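Local coordinates for protein probable transcriptional regulator (Pseudomonas aeruginosa, PDB 2FBI) that probably regulates transcription as a dimeric DNA-binding protein of the MarR family, built around a winged helix-turn-helix, at residues 32-37 against 105-110; 43-48 against 92-97. One frame throughout, in Å; residues are numbered along the deposited sequence. Where two conformers were deposited one is given.

Overall arrangement
Both interactions use the part of the chain around helix 36-48: interaction 1 holds the turn that leads into it, within residues 32-37, against helix 98-122, and interaction 2 packs its last turns, residues 43-48, on strand 91-96. Their centres lie 15 Å apart, and they touch through Val105 and Arg46. Along the chain interaction 2 is nested within the loop that interaction 1 closes, and strand 91-96 runs on directly into helix 98-122. Interaction 1 is a surface contact with a His-carboxylate bond; interaction 2 is buried and mainly apolar. Together they fix the approach to helix 36-48 on the long helix and its end on the sheet of the winged helix-turn-helix.

Interaction 1: 32-37 against 105-110; sequences HGLTEQ and VSMSGD
His32 reaches helix 98-122 with both a face and an edge of its imidazole. At the edge, NE2 donates to Asp110 OD2 at 3.1 Å, with an N-H...O angle of 158° and the oxygen close to the ring plane. The bond meets OD2 nearly along its C-O axis, while the carboxylate plane is turned 76° from the ring. Over one face lies Met107: its CG stands 3.7 Å from the centroid of the His32 ring in a CH-pi contact, and its SD lies 3.9 Å from the same centroid, a Met-aromatic contact displaced toward the rim. The bend of the Met107 chain at chi2 (-130°) keeps the sulfur over the ring beside CG, and the further bend at chi3 turns CE toward the CG-CD2 side of the ring, 4.0 Å from His32 CD2.

The sulfur has a second neighbour in Leu34, whose CD2 approaches Met107 SD to 3.4 Å as the two side chains run past each other in opposite directions. Further out, Leu34 also touches Ile42 and Met107 touches Trp39, both on helix 36-48, which links the contact to that helix.

Gly33, at positive phi, ends the preceding helix in a Schellman motif and Thr35 N-caps helix 36-48; Leu34 lies in the short link between them. Glu36, just beyond, forms salt bridges with Arg18 and Arg26. For the imidazole, the in-plane bond and the thioether over its face together would restrict rotation, and the nearby carboxylate would be expected to favour a protonated ring.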
loop_
_atom_site.group_PDB
_atom_site.type_symbol
_atom_site.label_atom_id
_atom_site.label_comp_id
_atom_site.label_asym_id
_atom_site.label_seq_id
_atom_site.Cartn_x
_atom_site.Cartn_y
_atom_site.Cartn_z
ATOM N N HIS A 32 -9.945 -12.536 14.159
ATOM C CA HIS A 32 -8.939 -12.851 15.215
ATOM C C HIS A 32 -8.618 -11.583 16.029
ATOM O O HIS A 32 -7.772 -11.576 16.928
ATOM C CB HIS A 32 -7.653 -13.404 14.616
ATOM C CG HIS A 32 -7.659 -14.884 14.368
ATOM N ND1 HIS A 32 -6.878 -15.760 15.094
ATOM C CD2 HIS A 32 -8.312 -15.638 13.449
ATOM C CE1 HIS A 32 -7.056 -16.990 14.643
ATOM N NE2 HIS A 32 -7.920 -16.944 13.644
ATOM N N GLY A 33 -9.323 -10.512 15.712
ATOM C CA GLY A 33 -9.024 -9.238 16.339
ATOM C C GLY A 33 -7.578 -8.785 16.154
ATOM O O GLY A 33 -6.855 -8.560 17.162
ATOM N N LEU A 34 -7.161 -8.714 14.870
ATOM C CA LEU A 34 -6.017 -7.902 14.486
ATOM C C LEU A 34 -6.130 -7.053 13.254
ATOM O O LEU A 34 -6.871 -7.368 12.294
ATOM C CB LEU A 34 -4.653 -8.585 14.598
ATOM C CG LEU A 34 -4.018 -9.944 14.553
ATOM C CD1 LEU A 34 -3.189 -10.030 15.855
ATOM C CD2 LEU A 34 -4.978 -11.080 14.463
ATOM N N THR A 35 -5.378 -5.944 13.317
ATOM C CA THR A 35 -5.247 -5.055 12.210
ATOM C C THR A 35 -4.191 -5.642 11.311
ATOM O O THR A 35 -3.321 -6.345 11.760
ATOM C CB THR A 35 -4.844 -3.602 12.667
ATOM O OG1 THR A 35 -3.512 -3.598 13.237
ATOM C CG2 THR A 35 -5.807 -3.087 13.746
ATOM N N GLU A 36 -4.282 -5.341 10.033
ATOM C CA GLU A 36 -3.281 -5.717 9.092
ATOM C C GLU A 36 -1.838 -5.175 9.404
ATOM O O GLU A 36 -0.838 -5.844 9.062
ATOM C CB GLU A 36 -3.768 -5.386 7.695
ATOM C CG GLU A 36 -4.030 -3.924 7.462
ATOM C CD GLU A 36 -5.210 -3.737 6.516
ATOM O OE1 GLU A 36 -6.332 -4.181 6.890
ATOM O OE2 GLU A 36 -5.020 -3.204 5.393
ATOM N N GLN A 37 -1.773 -4.038 10.092
ATOM C CA GLN A 37 -0.536 -3.351 10.372
ATOM C C GLN A 37 0.161 -4.107 11.501
ATOM O O GLN A 37 1.387 -4.306 11.473
ATOM C CB GLN A 37 -0.843 -1.897 10.759
ATOM C CG GLN A 37 -1.517 -1.028 9.613
ATOM C CD GLN A 37 -3.069 -1.140 9.428
ATOM O OE1 GLN A 37 -3.848 -1.531 10.317
ATOM N NE2 GLN A 37 -3.504 -0.745 8.250
ATOM N N VAL A 105 1.234 -18.820 15.045
ATOM C CA VAL A 105 0.904 -20.245 14.723
ATOM C C VAL A 105 -0.611 -20.483 14.531
ATOM O O VAL A 105 -1.031 -21.020 13.520
ATOM C CB VAL A 105 1.508 -21.231 15.768
ATOM C CG1 VAL A 105 0.968 -22.669 15.548
ATOM C CG2 VAL A 105 3.023 -21.215 15.723
ATOM N N SER A 106 -1.437 -20.062 15.482
ATOM C CA SER A 106 -2.862 -20.326 15.319
ATOM C C SER A 106 -3.542 -19.598 14.154
ATOM O O SER A 106 -4.537 -20.076 13.648
ATOM C CB SER A 106 -3.624 -20.125 16.619
ATOM O OG SER A 106 -3.753 -18.775 16.909
ATOM N N MET A 107 -3.008 -18.467 13.712
ATOM C CA MET A 107 -3.568 -17.779 12.572
ATOM C C MET A 107 -3.151 -18.394 11.253
ATOM O O MET A 107 -3.838 -18.251 10.271
ATOM C CB MET A 107 -3.147 -16.316 12.597
ATOM C CG MET A 107 -3.982 -15.473 13.569
ATOM S SD MET A 107 -4.574 -14.025 12.722
ATOM C CE MET A 107 -5.144 -14.726 11.181
ATOM N N SER A 108 -2.032 -19.113 11.262
ATOM C CA SER A 108 -1.382 -19.580 10.031
ATOM C C SER A 108 -2.187 -20.592 9.240
ATOM O O SER A 108 -2.114 -20.577 8.027
ATOM C CB SER A 108 0.047 -20.113 10.307
ATOM O OG SER A 108 -0.019 -21.357 11.001
ATOM N N GLY A 109 -2.975 -21.439 9.906
ATOM C CA GLY A 109 -3.854 -22.382 9.191
ATOM C C GLY A 109 -4.921 -21.650 8.393
ATOM O O GLY A 109 -5.089 -21.877 7.176
ATOM N N ASP A 110 -5.606 -20.716 9.050
ATOM C CA ASP A 110 -6.525 -19.820 8.328
ATOM C C ASP A 110 -5.828 -19.085 7.164
ATOM O O ASP A 110 -6.337 -19.069 6.045
ATOM C CB ASP A 110 -7.230 -18.835 9.293
ATOM C CG ASP A 110 -8.243 -19.535 10.224
ATOM O OD1 ASP A 110 -8.787 -20.599 9.821
ATOM O OD2 ASP A 110 -8.481 -19.049 11.369
#

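Interaction 2: 43-48 against 92-97; sequences RILRQQ and VYVNLT
A water bridges the backbones of helix 36-48 and strand 91-96, donating to Leu45 O at 2.9 Å and accepting from Leu96 N at 3.0 Å. It joins two parts of the winged helix-turn-helix of MarR proteins, in which strand 91-96 lies between strands 51-52 and 80-85 in the antiparallel sheet. The helix axis runs almost square to the strand, at 87°, and the two segment axes pass 7.7 Å apart at their closest.

Leu45 carries most of the apolar contact. Its CG lies anti to the carbonyl carbon (chi1 -73°), which points the isobutyl group at the strand, and the two methyls then divide between different parts of Val94: CD1 packs against Val94 CG1 at 3.8 Å, whereas CD2 lies 3.4 Å from Val94 O. Nearer the backbone, Leu45 CB packs against Leu96 CG at 3.8 Å. Leu56 of helix 53-59 and Val80 of strand 80-85 both touch Leu45 and Val94, extending this contact into a hydrophobic core shared by helices and sheet.

Arg46 meets the strand through the base of its side chain. CG is anti to the backbone N (chi1 177°), and the chain carries the guanidinium away toward helix 98-122, where NH2 bonds to Gln101. Asn95 likewise turns its amide away from helix 36-48: ND2 donates to Leu96 O at 2.8 Å from above the carbonyl plane, and OD1 accepts from Trp83 NE1, so both ends of the amide are held. On the Arg46 side of the contact, Leu96 CD1 rests 3.5 Å from Arg46 N.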
loop_
_atom_site.group_PDB
_atom_site.type_symbol
_atom_site.label_atom_id
_atom_site.label_comp_id
_atom_site.label_asym_id
_atom_site.label_seq_id
_atom_site.Cartn_x
_atom_site.Cartn_y
_atom_site.Cartn_z
ATOM N N ARG A 43 4.253 -10.794 11.164
ATOM C CA ARG A 43 4.831 -11.557 10.059
ATOM C C ARG A 43 6.338 -11.330 9.886
ATOM O O ARG A 43 7.084 -12.278 9.639
ATOM C CB ARG A 43 4.167 -11.195 8.731
ATOM C CG ARG A 43 2.774 -11.782 8.512
ATOM C CD ARG A 43 2.937 -13.204 8.120
ATOM N NE ARG A 43 2.626 -13.443 6.725
ATOM C CZ ARG A 43 3.184 -14.399 5.981
ATOM N NH1 ARG A 43 2.784 -14.555 4.752
ATOM N NH2 ARG A 43 4.165 -15.170 6.452
ATOM N N ILE A 44 6.779 -10.071 9.956
ATOM C CA ILE A 44 8.240 -9.769 9.781
ATOM C C ILE A 44 9.045 -10.238 10.960
ATOM O O ILE A 44 10.118 -10.772 10.835
ATOM C CB ILE A 44 8.473 -8.229 9.561
ATOM C CG1 ILE A 44 8.006 -7.855 8.152
ATOM C CG2 ILE A 44 9.974 -7.850 9.747
ATOM C CD1 ILE A 44 7.333 -6.550 8.135
ATOM N N LEU A 45 8.542 -10.001 12.143
ATOM C CA LEU A 45 9.250 -10.445 13.325
ATOM C C LEU A 45 9.308 -12.017 13.432
ATOM O O LEU A 45 10.290 -12.601 13.901
ATOM C CB LEU A 45 8.562 -9.821 14.533
ATOM C CG LEU A 45 8.744 -8.311 14.806
ATOM C CD1 LEU A 45 7.945 -7.896 16.051
ATOM C CD2 LEU A 45 10.290 -7.937 14.977
ATOM N N ARG A 46 8.269 -12.678 12.951
ATOM C CA ARG A 46 8.278 -14.148 12.829
ATOM C C ARG A 46 9.377 -14.631 11.892
ATOM O O ARG A 46 10.268 -15.370 12.285
ATOM C CB ARG A 46 6.906 -14.617 12.335
ATOM C CG ARG A 46 6.772 -16.133 12.081
ATOM C CD ARG A 46 7.009 -17.038 13.312
ATOM N NE ARG A 46 6.716 -18.442 12.873
ATOM C CZ ARG A 46 6.373 -19.444 13.682
ATOM N NH1 ARG A 46 6.149 -20.641 13.157
ATOM N NH2 ARG A 46 6.278 -19.274 15.000
ATOM N N GLN A 47 9.334 -14.155 10.655
ATOM C CA GLN A 47 10.239 -14.579 9.624
ATOM C C GLN A 47 11.685 -14.130 9.828
ATOM O O GLN A 47 12.605 -14.910 9.578
ATOM C CB GLN A 47 9.678 -14.148 8.253
ATOM C CG GLN A 47 10.431 -14.657 6.984
ATOM C CD GLN A 47 10.648 -16.174 6.917
ATOM O OE1 GLN A 47 9.834 -16.983 7.426
ATOM N NE2 GLN A 47 11.773 -16.571 6.308
ATOM N N GLN A 48 11.881 -12.901 10.302
ATOM C CA GLN A 48 13.208 -12.289 10.360
ATOM C C GLN A 48 13.811 -12.307 11.749
ATOM O O GLN A 48 15.012 -12.025 11.892
ATOM C CB GLN A 48 13.212 -10.862 9.723
ATOM C CG GLN A 48 12.957 -10.953 8.225
ATOM C CD GLN A 48 13.262 -9.688 7.484
ATOM O OE1 GLN A 48 14.351 -9.129 7.620
ATOM N NE2 GLN A 48 12.282 -9.201 6.690
ATOM N N VAL A 92 16.484 0.466 19.815
ATOM C CA VAL A 92 15.468 -0.341 20.420
ATOM C C VAL A 92 15.136 -1.483 19.463
ATOM O O VAL A 92 14.707 -1.259 18.324
ATOM C CB VAL A 92 14.233 0.480 20.739
ATOM C CG1 VAL A 92 13.115 -0.440 21.262
ATOM C CG2 VAL A 92 14.587 1.623 21.704
ATOM N N TYR A 93 15.387 -2.692 19.956
ATOM C CA TYR A 93 14.997 -3.948 19.310
ATOM C C TYR A 93 13.653 -4.510 19.727
ATOM O O TYR A 93 13.183 -4.380 20.866
ATOM C CB TYR A 93 16.068 -5.019 19.532
ATOM C CG TYR A 93 17.221 -4.765 18.638
ATOM C CD1 TYR A 93 18.025 -3.622 18.816
ATOM C CD2 TYR A 93 17.498 -5.622 17.595
ATOM C CE1 TYR A 93 19.084 -3.377 17.970
ATOM C CE2 TYR A 93 18.569 -5.393 16.767
ATOM C CZ TYR A 93 19.342 -4.275 16.955
ATOM O OH TYR A 93 20.368 -4.039 16.085
ATOM N N VAL A 94 13.037 -5.163 18.770
ATOM C CA VAL A 94 11.718 -5.700 18.989
ATOM C C VAL A 94 11.732 -7.212 18.645
ATOM O O VAL A 94 12.337 -7.637 17.670
ATOM C CB VAL A 94 10.616 -4.966 18.145
ATOM C CG1 VAL A 94 9.276 -5.380 18.601
ATOM C CG2 VAL A 94 10.715 -3.411 18.232
ATOM N N ASN A 95 11.022 -7.996 19.444
ATOM C CA ASN A 95 10.777 -9.405 19.074
ATOM C C ASN A 95 9.404 -9.950 19.507
ATOM O O ASN A 95 8.717 -9.394 20.380
ATOM C CB ASN A 95 11.951 -10.307 19.527
ATOM C CG ASN A 95 12.054 -10.419 21.022
ATOM O OD1 ASN A 95 12.765 -9.657 21.668
ATOM N ND2 ASN A 95 11.351 -11.405 21.596
ATOM N N LEU A 96 8.970 -11.011 18.851
ATOM C CA LEU A 96 7.713 -11.656 19.305
ATOM C C LEU A 96 7.925 -12.306 20.665
ATOM O O LEU A 96 9.004 -12.811 20.964
ATOM C CB LEU A 96 7.241 -12.681 18.286
ATOM C CG LEU A 96 6.733 -12.089 16.988
ATOM C CD1 LEU A 96 6.690 -13.231 15.975
ATOM C CD2 LEU A 96 5.368 -11.402 17.193
ATOM N N THR A 97 6.916 -12.243 21.516
ATOM C CA THR A 97 6.947 -13.018 22.768
ATOM C C THR A 97 6.467 -14.472 22.457
ATOM O O THR A 97 5.982 -14.745 21.338
ATOM C CB THR A 97 5.966 -12.454 23.762
ATOM O OG1 THR A 97 4.702 -12.427 23.134
ATOM C CG2 THR A 97 6.341 -10.918 24.183
HETATM O O HOH W 1 10.683 -12.203 16.730
#